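Local atomic coordinates of uncharacterized protein (Bacteroides uniformis ATCC 8492, PDB entry 4Q68), a protein that probably acts as an N-acetylmuramoyl-L-alanine amidase of the NlpC/P60 type, cleaving peptide from the sugar in bacterial cell-wall peptidoglycan. Residues I176-T181 with A189-A194; D106-M111 with G232-R237; T181-L186 with N227-G232; A161-D166 with V218-M223. All coordinates share one frame; numbering follows the deposited sequence.

Interaction 1: residues I176-T181 with A189-A194; sequences IIAITT and AHMGIA. With NA (sodium ion), chain C.
The antiparallel beta hairpin made by strands 176-181 and 188-197 pairs Ile177 with Gly192 through two backbone bonds: Ile177 N gives its hydrogen to Gly192 O at 2.9 Å, almost straight, and Gly192 N returns one to Ile177 O at 3.0 Å, in the carbonyl plane. Further along, Ile179 N reaches His190 O at 2.8 Å. Ile179 O, however, takes its hydrogen from Ala189 N at 2.9 Å, nearly along the C=O axis, and His190 N stays buried with no partner. In the His190 conformer described here, one of two, CD1 of Ile179 lies 4.0 Å from His190 CB, the two side chains running alongside each other. The hairpin belongs to the sheet of what is probably an NlpC/P60-type amidase: His190 touches Cys41 on helix 41-53 and bonds through NE2 to His205, consistent with the Cys-His-His triad of that family. On the other sheet face, Ile176 keeps CG2 anti to its backbone N (chi1 of CG1 -65°), and this methyl meets the selenomethionine methyl CE of Met191 at 3.7 Å in one of its two conformers. Helices 41-53 and 91-100 cover that face. Where the hairpin opens into its turn, CB of Thr181 rests 3.8 Å from CB of Ala189, and Thr181 O binds the sodium ion at 2.5 Å.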
loop_
_atom_site.group_PDB
_atom_site.type_symbol
_atom_site.label_atom_id
_atom_site.label_comp_id
_atom_site.label_asym_id
_atom_site.label_seq_id
_atom_site.Cartn_x
_atom_site.Cartn_y
_atom_site.Cartn_z
ATOM N N ILE A 176 7.885 -2.702 2.265
ATOM C CA ILE A 176 6.618 -1.996 2.173
ATOM C C ILE A 176 5.813 -2.281 3.438
ATOM O O ILE A 176 5.615 -3.439 3.825
ATOM C CB ILE A 176 5.864 -2.447 0.911
ATOM C CG1 ILE A 176 6.642 -2.035 -0.339
ATOM C CG2 ILE A 176 4.457 -1.873 0.896
ATOM C CD1 ILE A 176 6.218 -2.756 -1.593
ATOM N N ILE A 177 5.351 -1.209 4.071
ATOM C CA ILE A 177 4.608 -1.280 5.310
ATOM C C ILE A 177 3.161 -0.901 5.018
ATOM O O ILE A 177 2.900 0.168 4.475
ATOM C CB ILE A 177 5.194 -0.303 6.342
ATOM C CG1 ILE A 177 6.696 -0.558 6.587
ATOM C CG2 ILE A 177 4.387 -0.342 7.635
ATOM C CD1 ILE A 177 7.043 -1.964 7.055
ATOM N N ALA A 178 2.231 -1.773 5.388
ATOM C CA ALA A 178 0.797 -1.513 5.306
ATOM C C ALA A 178 0.261 -1.469 6.729
ATOM O O ALA A 178 0.409 -2.433 7.480
ATOM C CB ALA A 178 0.099 -2.600 4.497
ATOM N N ILE A 179 -0.315 -0.345 7.117
ATOM C CA ILE A 179 -0.774 -0.142 8.482
ATOM C C ILE A 179 -2.216 -0.629 8.605
ATOM O O ILE A 179 -3.101 -0.139 7.920
ATOM C CB ILE A 179 -0.651 1.330 8.896
ATOM C CG1 ILE A 179 0.826 1.753 8.842
ATOM C CG2 ILE A 179 -1.251 1.533 10.277
ATOM C CD1 ILE A 179 1.107 3.184 9.233
ATOM N N THR A 180 -2.425 -1.616 9.468
ATOM C CA THR A 180 -3.720 -2.220 9.673
ATOM C C THR A 180 -4.580 -1.314 10.561
ATOM O O THR A 180 -4.060 -0.529 11.350
ATOM C CB THR A 180 -3.572 -3.636 10.273
ATOM O OG1 THR A 180 -2.846 -3.589 11.503
ATOM C CG2 THR A 180 -2.801 -4.537 9.334
ATOM N N THR A 181 -5.899 -1.413 10.411
ATOM C CA THR A 181 -6.822 -0.495 11.051
ATOM C C THR A 181 -8.057 -1.185 11.603
ATOM O O THR A 181 -8.566 -2.130 11.022
ATOM C CB THR A 181 -7.240 0.613 10.082
ATOM O OG1 THR A 181 -8.151 1.474 10.769
ATOM C CG2 THR A 181 -7.901 0.070 8.814
ATOM N N ALA A 189 -5.142 1.243 6.407
ATOM C CA ALA A 189 -5.412 2.682 6.376
ATOM C C ALA A 189 -4.292 3.531 5.789
ATOM O O ALA A 189 -4.546 4.667 5.432
ATOM C CB ALA A 189 -5.705 3.187 7.770
ATOM N N HIS A 190 -3.057 3.039 5.727
ATOM C CA HIS A 190 -1.911 3.874 5.345
ATOM C C HIS A 190 -0.792 2.935 4.921
ATOM O O HIS A 190 -0.797 1.760 5.280
ATOM C CB HIS A 190 -1.483 4.739 6.543
ATOM C CG HIS A 190 -0.620 5.901 6.189
ATOM N ND1 HIS A 190 -1.126 7.044 5.614
ATOM C CD2 HIS A 190 0.702 6.105 6.350
ATOM C CE1 HIS A 190 -0.140 7.900 5.429
ATOM N NE2 HIS A 190 0.974 7.358 5.873
HETATM N N MSE A 191 0.148 3.464 4.139
HETATM C CA MSE A 191 1.309 2.701 3.686
HETATM C C MSE A 191 2.546 3.576 3.656
HETATM O O MSE A 191 2.452 4.804 3.611
HETATM C CB MSE A 191 1.108 2.191 2.258
HETATM C CG MSE A 191 -0.163 1.436 2.024
HETATM SE SE MSE A 191 -0.204 0.635 0.257
HETATM C CE MSE A 191 0.965 -0.858 0.551
ATOM N N GLY A 192 3.707 2.937 3.670
ATOM C CA GLY A 192 4.954 3.622 3.471
ATOM C C GLY A 192 6.082 2.620 3.272
ATOM O O GLY A 192 5.850 1.431 3.101
ATOM N N ILE A 193 7.307 3.142 3.282
ATOM C CA ILE A 193 8.519 2.370 3.037
ATOM C C ILE A 193 9.399 2.414 4.291
ATOM O O ILE A 193 9.652 3.490 4.843
ATOM C CB ILE A 193 9.284 2.965 1.822
ATOM C CG1 ILE A 193 8.390 3.017 0.576
ATOM C CG2 ILE A 193 10.560 2.191 1.548
ATOM C CD1 ILE A 193 7.931 1.669 0.091
ATOM N N ALA A 194 9.862 1.253 4.744
ATOM C CA ALA A 194 10.710 1.167 5.922
ATOM C C ALA A 194 12.083 1.796 5.703
ATOM O O ALA A 194 12.727 1.549 4.692
ATOM C CB ALA A 194 10.887 -0.285 6.305
HETATM NA NA NA C . -10.707 -2.981 10.030
HETATM O O HOH W 1 -12.438 -4.537 9.135
HETATM O O HOH W 2 -11.452 -3.820 12.161
HETATM O O HOH W 3 -9.603 -5.122 9.878
#

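Interaction 2: residues D106-M111 with G232-R237; sequences DVTGAM and GIRVLR
Asp106 holds CG opposite its backbone N (chi1 -173°) and Arg234 bends its chain at chi3 (68°), which brings carboxylate and guanidinium together. Arg234 NH2 makes a salt bridge with Asp106 OD2 at 3.0 Å, on the syn side but somewhat out of the carboxylate plane; the two flat groups are turned 39° apart. Asp106 is also the N-cap of helix 107-111: its OD1 takes the hydrogen of Gly109 N from above the carboxylate plane at 2.9 Å. Water 4 ties the same corner together, giving a proton to Asp106 OD1, accepting one from Arg234 NE and bonding to Thr108 OG1. Three bonds, one of them to a side-chain hydroxyl, then dock the helix start on strand 230-238. Val235 O receives both Val107 N at 2.9 Å and Thr108 N at 3.3 Å, while Val235 N points almost straight at Thr108 OG1, 2.9 Å away. CG2 of Val107 sits over one face of the Arg237 guanidinium, which is itself salt-bridged to Asp175. Replacing Asp106 by an alanine is likely to deprive Arg234 NH2 of this carboxylate and Gly109 N of its cap. With a cationic group on OD2 and a helix N-terminus on OD1, the carboxylate is likely to be held firmly in its ionised form.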
loop_
_atom_site.group_PDB
_atom_site.type_symbol
_atom_site.label_atom_id
_atom_site.label_comp_id
_atom_site.label_asym_id
_atom_site.label_seq_id
_atom_site.Cartn_x
_atom_site.Cartn_y
_atom_site.Cartn_z
ATOM N N ASP A 106 5.124 -11.881 1.304
ATOM C CA ASP A 106 4.403 -11.522 2.517
ATOM C C ASP A 106 5.297 -11.886 3.702
ATOM O O ASP A 106 5.355 -13.028 4.151
ATOM C CB ASP A 106 3.050 -12.222 2.532
ATOM C CG ASP A 106 2.167 -11.777 3.673
ATOM O OD1 ASP A 106 2.719 -11.226 4.653
ATOM O OD2 ASP A 106 0.926 -11.953 3.566
ATOM N N VAL A 107 6.036 -10.896 4.187
ATOM C CA VAL A 107 7.028 -11.114 5.235
ATOM C C VAL A 107 6.362 -11.392 6.575
ATOM O O VAL A 107 6.750 -12.334 7.273
ATOM C CB VAL A 107 8.006 -9.936 5.336
ATOM C CG1 VAL A 107 9.034 -10.166 6.409
ATOM C CG2 VAL A 107 8.680 -9.674 4.003
ATOM N N THR A 108 5.368 -10.593 6.961
ATOM C CA THR A 108 4.624 -10.902 8.179
ATOM C C THR A 108 3.987 -12.296 8.109
ATOM O O THR A 108 3.869 -12.961 9.138
ATOM C CB THR A 108 3.573 -9.811 8.524
ATOM O OG1 THR A 108 3.214 -9.074 7.350
ATOM C CG2 THR A 108 4.113 -8.843 9.547
ATOM N N GLY A 109 3.610 -12.748 6.910
ATOM C CA GLY A 109 3.092 -14.103 6.722
ATOM C C GLY A 109 4.024 -15.172 7.272
ATOM O O GLY A 109 3.571 -16.179 7.792
ATOM N N ALA A 110 5.326 -14.961 7.136
ATOM C CA ALA A 110 6.332 -15.896 7.621
ATOM C C ALA A 110 6.807 -15.596 9.028
ATOM O O ALA A 110 7.140 -16.514 9.768
ATOM C CB ALA A 110 7.534 -15.887 6.684
HETATM N N MSE A 111 6.854 -14.330 9.416
HETATM C CA MSE A 111 7.602 -13.926 10.599
HETATM C C MSE A 111 6.765 -13.565 11.819
HETATM O O MSE A 111 7.303 -13.520 12.918
HETATM C CB MSE A 111 8.523 -12.758 10.255
HETATM C CG MSE A 111 9.388 -13.003 9.036
HETATM SE SE MSE A 111 10.363 -14.706 9.068
HETATM C CE MSE A 111 11.716 -14.210 10.337
ATOM N N GLY A 232 -1.542 -2.160 13.854
ATOM C CA GLY A 232 -0.367 -2.959 13.566
ATOM C C GLY A 232 0.055 -2.775 12.137
ATOM O O GLY A 232 -0.347 -1.798 11.490
ATOM N N ILE A 233 0.893 -3.697 11.657
ATOM C CA ILE A 233 1.401 -3.620 10.289
ATOM C C ILE A 233 1.440 -4.982 9.631
ATOM O O ILE A 233 1.645 -6.006 10.285
ATOM C CB ILE A 233 2.823 -2.969 10.212
ATOM C CG1 ILE A 233 3.865 -3.754 11.019
ATOM C CG2 ILE A 233 2.750 -1.514 10.657
ATOM C CD1 ILE A 233 5.280 -3.222 10.889
ATOM N N ARG A 234 1.286 -4.961 8.314
ATOM C CA ARG A 234 1.740 -6.015 7.431
ATOM C C ARG A 234 3.022 -5.515 6.765
ATOM O O ARG A 234 3.155 -4.328 6.470
ATOM C CB ARG A 234 0.679 -6.381 6.384
ATOM C CG ARG A 234 -0.601 -6.921 7.004
ATOM C CD ARG A 234 -1.651 -7.321 6.003
ATOM N NE ARG A 234 -1.229 -8.492 5.238
ATOM C CZ ARG A 234 -1.963 -9.105 4.314
ATOM N NH1 ARG A 234 -3.149 -8.643 3.973
ATOM N NH2 ARG A 234 -1.508 -10.187 3.710
ATOM N N VAL A 235 3.964 -6.427 6.560
ATOM C CA VAL A 235 5.261 -6.125 5.982
ATOM C C VAL A 235 5.407 -6.954 4.712
ATOM O O VAL A 235 5.310 -8.189 4.754
ATOM C CB VAL A 235 6.402 -6.464 6.966
ATOM C CG1 VAL A 235 7.754 -6.177 6.341
ATOM C CG2 VAL A 235 6.229 -5.695 8.265
ATOM N N LEU A 236 5.594 -6.258 3.594
ATOM C CA LEU A 236 5.731 -6.879 2.281
ATOM C C LEU A 236 7.101 -6.529 1.723
ATOM O O LEU A 236 7.692 -5.508 2.082
ATOM C CB LEU A 236 4.662 -6.391 1.299
ATOM C CG LEU A 236 3.190 -6.541 1.694
ATOM C CD1 LEU A 236 2.877 -7.923 2.239
ATOM C CD2 LEU A 236 2.737 -5.456 2.666
ATOM N N ARG A 237 7.611 -7.359 0.820
ATOM C CA ARG A 237 8.942 -7.147 0.264
ATOM C C ARG A 237 8.922 -7.420 -1.227
ATOM O O ARG A 237 8.435 -8.457 -1.680
ATOM C CB ARG A 237 9.936 -8.059 0.972
ATOM C CG ARG A 237 11.405 -7.860 0.583
ATOM C CD ARG A 237 12.335 -8.645 1.484
ATOM N NE ARG A 237 12.217 -8.165 2.852
ATOM C CZ ARG A 237 12.376 -8.889 3.954
ATOM N NH1 ARG A 237 12.722 -10.173 3.912
ATOM N NH2 ARG A 237 12.181 -8.300 5.132
HETATM O O HOH W 4 1.014 -9.959 6.191
#

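Interaction 3: residues T181-L186 with N227-G232; sequences TNTPGL and NNKWTG. With NA (sodium ion), chain C.
A sodium-binding loop, 181-186, leans on the turn that leads into strand 230-238, and its main tie is Asn182 N to Lys229 O, 2.9 Å long and in the carbonyl plane. The same Lys229 O is approached by Thr181 CA at 3.2 Å, a CA-H...O contact. The Asn182 amide, with CG between the backbone N and carbonyl carbon (chi1 64°), folds back across the lysine at about a right angle: OD1 lies 3.4 Å from Lys229 CB, and ND2 gives a weak bond to Asn228 O. Further out, the Lys229 chain runs extended past Thr183, and water 6 joins Lys229 NZ to Thr183 OG1. Water 5 bonds to Thr231 OG1, a hydroxyl that also pairs with Thr180. Each segment is braced from within. Thr181 OG1 accepts the hydrogen of Thr183 N at 3.1 Å in an ST turn, and Asn227 OD1 accepts that of Lys229 N at 2.8 Å in an Asx turn. A valine in place of Thr181 would probably leave Thr183 N without its acceptor and the loop less firmly set around the metal. Sodium is held by three carbonyls of the loop, Thr181 O at 2.5 Å, Thr183 O at 2.6 Å and Leu186 O at 2.2 Å, each roughly opposite one of waters 1, 2 and 3. A type II turn from Thr183 to Leu186, with Gly185 at positive phi, curls the chain round the ion. Six oxygens, none of them from a carboxylate, make the near-octahedral shell of a backbone-carbonyl sodium site.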
loop_
_atom_site.group_PDB
_atom_site.type_symbol
_atom_site.label_atom_id
_atom_site.label_comp_id
_atom_site.label_asym_id
_atom_site.label_seq_id
_atom_site.Cartn_x
_atom_site.Cartn_y
_atom_site.Cartn_z
ATOM N N THR A 181 -5.899 -1.413 10.411
ATOM C CA THR A 181 -6.822 -0.495 11.051
ATOM C C THR A 181 -8.057 -1.185 11.603
ATOM O O THR A 181 -8.566 -2.130 11.022
ATOM C CB THR A 181 -7.240 0.613 10.082
ATOM O OG1 THR A 181 -8.151 1.474 10.769
ATOM C CG2 THR A 181 -7.901 0.070 8.814
ATOM N N ASN A 182 -8.564 -0.649 12.712
ATOM C CA ASN A 182 -9.818 -1.121 13.285
ATOM C C ASN A 182 -11.062 -0.430 12.716
ATOM O O ASN A 182 -12.160 -0.692 13.168
ATOM C CB ASN A 182 -9.799 -1.095 14.820
ATOM C CG ASN A 182 -9.678 0.288 15.392
ATOM O OD1 ASN A 182 -10.024 1.277 14.757
ATOM N ND2 ASN A 182 -9.198 0.363 16.623
ATOM N N THR A 183 -10.912 0.401 11.692
ATOM C CA THR A 183 -12.074 0.944 11.007
ATOM C C THR A 183 -12.926 -0.218 10.503
ATOM O O THR A 183 -12.424 -1.089 9.803
ATOM C CB THR A 183 -11.632 1.837 9.850
ATOM O OG1 THR A 183 -11.037 3.017 10.396
ATOM C CG2 THR A 183 -12.789 2.202 8.936
ATOM N N PRO A 184 -14.228 -0.234 10.835
ATOM C CA PRO A 184 -15.066 -1.340 10.366
ATOM C C PRO A 184 -15.087 -1.429 8.847
ATOM O O PRO A 184 -15.302 -0.437 8.147
ATOM C CB PRO A 184 -16.436 -0.992 10.938
ATOM C CG PRO A 184 -16.115 -0.261 12.195
ATOM C CD PRO A 184 -14.929 0.584 11.848
ATOM N N GLY A 185 -14.889 -2.643 8.349
ATOM C CA GLY A 185 -14.943 -2.923 6.929
ATOM C C GLY A 185 -13.687 -2.565 6.154
ATOM O O GLY A 185 -13.683 -2.736 4.928
ATOM N N LEU A 186 -12.636 -2.097 6.820
ATOM C CA LEU A 186 -11.421 -1.691 6.134
ATOM C C LEU A 186 -10.239 -2.395 6.755
ATOM O O LEU A 186 -10.102 -2.423 7.964
ATOM C CB LEU A 186 -11.249 -0.175 6.233
ATOM C CG LEU A 186 -10.078 0.411 5.458
ATOM C CD1 LEU A 186 -10.184 0.162 3.957
ATOM C CD2 LEU A 186 -9.964 1.892 5.767
ATOM N N ASN A 227 -2.158 6.741 16.901
ATOM C CA ASN A 227 -3.462 6.617 16.262
ATOM C C ASN A 227 -4.165 5.401 16.817
ATOM O O ASN A 227 -3.766 4.274 16.562
ATOM C CB ASN A 227 -3.343 6.529 14.739
ATOM C CG ASN A 227 -4.689 6.653 14.053
ATOM O OD1 ASN A 227 -5.715 6.222 14.581
ATOM N ND2 ASN A 227 -4.696 7.257 12.874
ATOM N N ASN A 228 -5.232 5.635 17.573
ATOM C CA ASN A 228 -5.945 4.546 18.227
ATOM C C ASN A 228 -6.591 3.578 17.247
ATOM O O ASN A 228 -6.929 2.449 17.617
ATOM C CB ASN A 228 -6.982 5.075 19.232
ATOM C CG ASN A 228 -7.865 6.177 18.663
ATOM O OD1 ASN A 228 -8.010 6.321 17.449
ATOM N ND2 ASN A 228 -8.462 6.966 19.550
ATOM N N LYS A 229 -6.759 4.007 15.995
ATOM C CA LYS A 229 -7.327 3.117 14.987
ATOM C C LYS A 229 -6.298 2.226 14.323
ATOM O O LYS A 229 -6.659 1.228 13.722
ATOM C CB LYS A 229 -8.034 3.909 13.914
ATOM C CG LYS A 229 -9.241 4.624 14.458
ATOM C CD LYS A 229 -10.016 5.298 13.364
ATOM C CE LYS A 229 -11.145 6.129 13.948
ATOM N NZ LYS A 229 -11.939 6.742 12.878
ATOM N N TRP A 230 -5.023 2.585 14.411
ATOM C CA TRP A 230 -3.971 1.822 13.758
ATOM C C TRP A 230 -3.553 0.692 14.667
ATOM O O TRP A 230 -3.084 0.915 15.758
ATOM C CB TRP A 230 -2.812 2.743 13.408
ATOM C CG TRP A 230 -3.125 3.693 12.314
ATOM C CD1 TRP A 230 -4.292 3.792 11.611
ATOM C CD2 TRP A 230 -2.244 4.659 11.756
ATOM N NE1 TRP A 230 -4.181 4.749 10.645
ATOM C CE2 TRP A 230 -2.930 5.297 10.708
ATOM C CE3 TRP A 230 -0.939 5.041 12.032
ATOM C CZ2 TRP A 230 -2.351 6.304 9.947
ATOM C CZ3 TRP A 230 -0.370 6.031 11.265
ATOM C CH2 TRP A 230 -1.070 6.651 10.239
ATOM N N THR A 231 -3.741 -0.535 14.217
ATOM C CA THR A 231 -3.598 -1.685 15.085
ATOM C C THR A 231 -2.269 -2.414 14.936
ATOM O O THR A 231 -1.925 -3.230 15.788
ATOM C CB THR A 231 -4.727 -2.681 14.824
ATOM O OG1 THR A 231 -4.732 -2.984 13.434
ATOM C CG2 THR A 231 -6.068 -2.105 15.240
ATOM N N GLY A 232 -1.542 -2.160 13.854
ATOM C CA GLY A 232 -0.367 -2.959 13.566
ATOM C C GLY A 232 0.055 -2.775 12.137
ATOM O O GLY A 232 -0.347 -1.798 11.490
HETATM NA NA NA C . -10.707 -2.981 10.030
HETATM O O HOH W 5 -6.791 -4.365 12.450
HETATM O O HOH W 6 -13.101 4.481 11.557
HETATM O O HOH W 1 -12.438 -4.537 9.135
HETATM O O HOH W 2 -11.452 -3.820 12.161
HETATM O O HOH W 3 -9.603 -5.122 9.878
#

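Interaction 4: residues A161-D166 with V218-M223; sequences AKLPAD and VPLSQM
Ser221 N gives its hydrogen to water 7 at 2.9 Å, and the water appears to pass one on to Pro164 O at 3.0 Å, so a single solvent molecule bridges the loop 161-166 to the first turn of helix 220-225. No direct hydrogen bond joins the two segments. The helix starts at Pro219, its N-cap residue, whose O takes the hydrogen of Met223 N; Ser221 N belongs to the opening turn and turns to water for an acceptor. Strand 200-207 fastens both sides, since Ala165 and Leu220 each have a backbone hydrogen bond to Leu201.

The rest of the contact is mainly packing of apolar groups. On the buried side, Leu163 and Leu220 both hold CG opposite the backbone N, with chi1 of -178° in Leu163, and their chains meet at about a right angle. There the CD2 methyl of Leu163 presses on CG of Leu220 at 3.7 Å, with the Leu220 CD2 methyl next to it; Leu163 also touches Leu201 and Ile171. Nearer the surface, the Pro219 ring lies against Ala165, its CG 4.1 Å from Ala165 CB and its CB close to Ala165 O. Between these two apolar patches comes Ser221, whose CB is directed toward the loop. This CB is 3.2 Å from Leu163 O. The hydroxyl, set between the backbone N and the carbonyl carbon (chi1 55°), is turned over the loop backbone, bringing Ser221 OG to 3.2 Å from Ala165 CA.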
loop_
_atom_site.group_PDB
_atom_site.type_symbol
_atom_site.label_atom_id
_atom_site.label_comp_id
_atom_site.label_asym_id
_atom_site.label_seq_id
_atom_site.Cartn_x
_atom_site.Cartn_y
_atom_site.Cartn_z
ATOM N N ALA A 161 1.910 -3.104 19.549
ATOM C CA ALA A 161 2.688 -3.201 20.788
ATOM C C ALA A 161 3.938 -4.060 20.643
ATOM O O ALA A 161 4.838 -3.950 21.466
ATOM C CB ALA A 161 1.831 -3.701 21.928
ATOM N N LYS A 162 3.991 -4.882 19.594
ATOM C CA LYS A 162 5.110 -5.779 19.356
ATOM C C LYS A 162 6.134 -5.193 18.392
ATOM O O LYS A 162 7.093 -5.877 18.038
ATOM C CB LYS A 162 4.598 -7.134 18.875
ATOM C CG LYS A 162 3.701 -7.804 19.900
ATOM C CD LYS A 162 3.326 -9.214 19.511
ATOM C CE LYS A 162 2.366 -9.833 20.512
ATOM N NZ LYS A 162 2.124 -11.262 20.217
ATOM N N LEU A 163 5.958 -3.926 17.992
ATOM C CA LEU A 163 6.940 -3.245 17.149
ATOM C C LEU A 163 7.795 -2.290 17.974
ATOM O O LEU A 163 7.290 -1.270 18.430
ATOM C CB LEU A 163 6.263 -2.448 16.035
ATOM C CG LEU A 163 7.287 -1.774 15.104
ATOM C CD1 LEU A 163 8.105 -2.788 14.305
ATOM C CD2 LEU A 163 6.597 -0.831 14.154
ATOM N N PRO A 164 9.089 -2.599 18.158
ATOM C CA PRO A 164 9.944 -1.657 18.863
ATOM C C PRO A 164 10.286 -0.421 18.034
ATOM O O PRO A 164 10.222 -0.434 16.804
ATOM C CB PRO A 164 11.221 -2.473 19.108
ATOM C CG PRO A 164 10.807 -3.905 18.964
ATOM C CD PRO A 164 9.788 -3.864 17.892
ATOM N N ALA A 165 10.721 0.623 18.717
ATOM C CA ALA A 165 11.233 1.807 18.039
ATOM C C ALA A 165 12.380 1.480 17.087
ATOM O O ALA A 165 12.462 2.057 16.006
ATOM C CB ALA A 165 11.672 2.846 19.062
ATOM N N ASP A 166 13.240 0.550 17.501
ATOM C CA ASP A 166 14.390 0.140 16.701
ATOM C C ASP A 166 14.062 -1.032 15.763
ATOM O O ASP A 166 14.960 -1.697 15.225
ATOM C CB ASP A 166 15.590 -0.180 17.605
ATOM C CG ASP A 166 16.186 1.061 18.262
ATOM O OD1 ASP A 166 15.728 2.212 18.038
ATOM O OD2 ASP A 166 17.159 0.875 19.010
ATOM N N VAL A 218 9.043 10.661 14.097
ATOM C CA VAL A 218 9.024 9.685 15.161
ATOM C C VAL A 218 9.117 8.299 14.538
ATOM O O VAL A 218 8.807 8.106 13.353
ATOM C CB VAL A 218 7.757 9.829 16.045
ATOM C CG1 VAL A 218 7.703 11.224 16.640
ATOM C CG2 VAL A 218 6.467 9.523 15.266
ATOM N N PRO A 219 9.536 7.300 15.317
ATOM C CA PRO A 219 9.583 5.953 14.780
ATOM C C PRO A 219 8.204 5.438 14.386
ATOM O O PRO A 219 7.172 5.891 14.900
ATOM C CB PRO A 219 10.179 5.140 15.935
ATOM C CG PRO A 219 10.921 6.144 16.764
ATOM C CD PRO A 219 10.088 7.367 16.677
ATOM N N LEU A 220 8.199 4.469 13.489
ATOM C CA LEU A 220 6.962 3.807 13.099
ATOM C C LEU A 220 6.170 3.326 14.327
ATOM O O LEU A 220 4.946 3.465 14.368
ATOM C CB LEU A 220 7.281 2.656 12.143
ATOM C CG LEU A 220 6.114 1.807 11.651
ATOM C CD1 LEU A 220 5.038 2.607 10.976
ATOM C CD2 LEU A 220 6.643 0.709 10.730
ATOM N N SER A 221 6.860 2.785 15.328
ATOM C CA SER A 221 6.198 2.345 16.547
ATOM C C SER A 221 5.370 3.469 17.167
ATOM O O SER A 221 4.271 3.232 17.673
ATOM C CB SER A 221 7.227 1.851 17.560
ATOM O OG SER A 221 8.202 2.849 17.801
ATOM N N GLN A 222 5.918 4.686 17.186
ATOM C CA GLN A 222 5.224 5.842 17.758
ATOM C C GLN A 222 4.062 6.281 16.873
ATOM O O GLN A 222 3.009 6.674 17.368
ATOM C CB GLN A 222 6.195 7.012 17.966
ATOM C CG GLN A 222 5.608 8.182 18.743
ATOM C CD GLN A 222 5.323 7.851 20.172
ATOM O OE1 GLN A 222 4.226 8.136 20.691
ATOM N NE2 GLN A 222 6.289 7.254 20.833
HETATM N N MSE A 223 4.263 6.260 15.559
HETATM C CA MSE A 223 3.166 6.568 14.636
HETATM C C MSE A 223 1.972 5.682 14.939
HETATM O O MSE A 223 0.823 6.145 14.978
HETATM C CB MSE A 223 3.590 6.331 13.191
HETATM C CG MSE A 223 4.664 7.274 12.676
HETATM SE SE MSE A 223 5.168 6.862 10.842
HETATM C CE MSE A 223 3.436 7.115 9.980
HETATM O O HOH W 7 9.475 1.644 14.796
#

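Overall arrangement
Interaction 1 is the buried heart of the sheet, held by backbone bonds and isoleucine packing; interaction 2, also buried, fastens a short helix to strand 230-238, which neighbours strand 176-181, and adds a salt bridge and a capping bond. Ile176 N bonds to Leu236 O, Ala178 O to Arg234 N, linking the two directly. Interaction 3 shares Thr181 with the first and Gly232 with the second, but lies at the surface, where water and sodium do much of the work. Partly buried, interaction 4 relies on a few apolar contacts and one bridging water; Leu220 CD2 reaches Ile177 CG2 of interaction 1 and Ile233 CD1 of interaction 2.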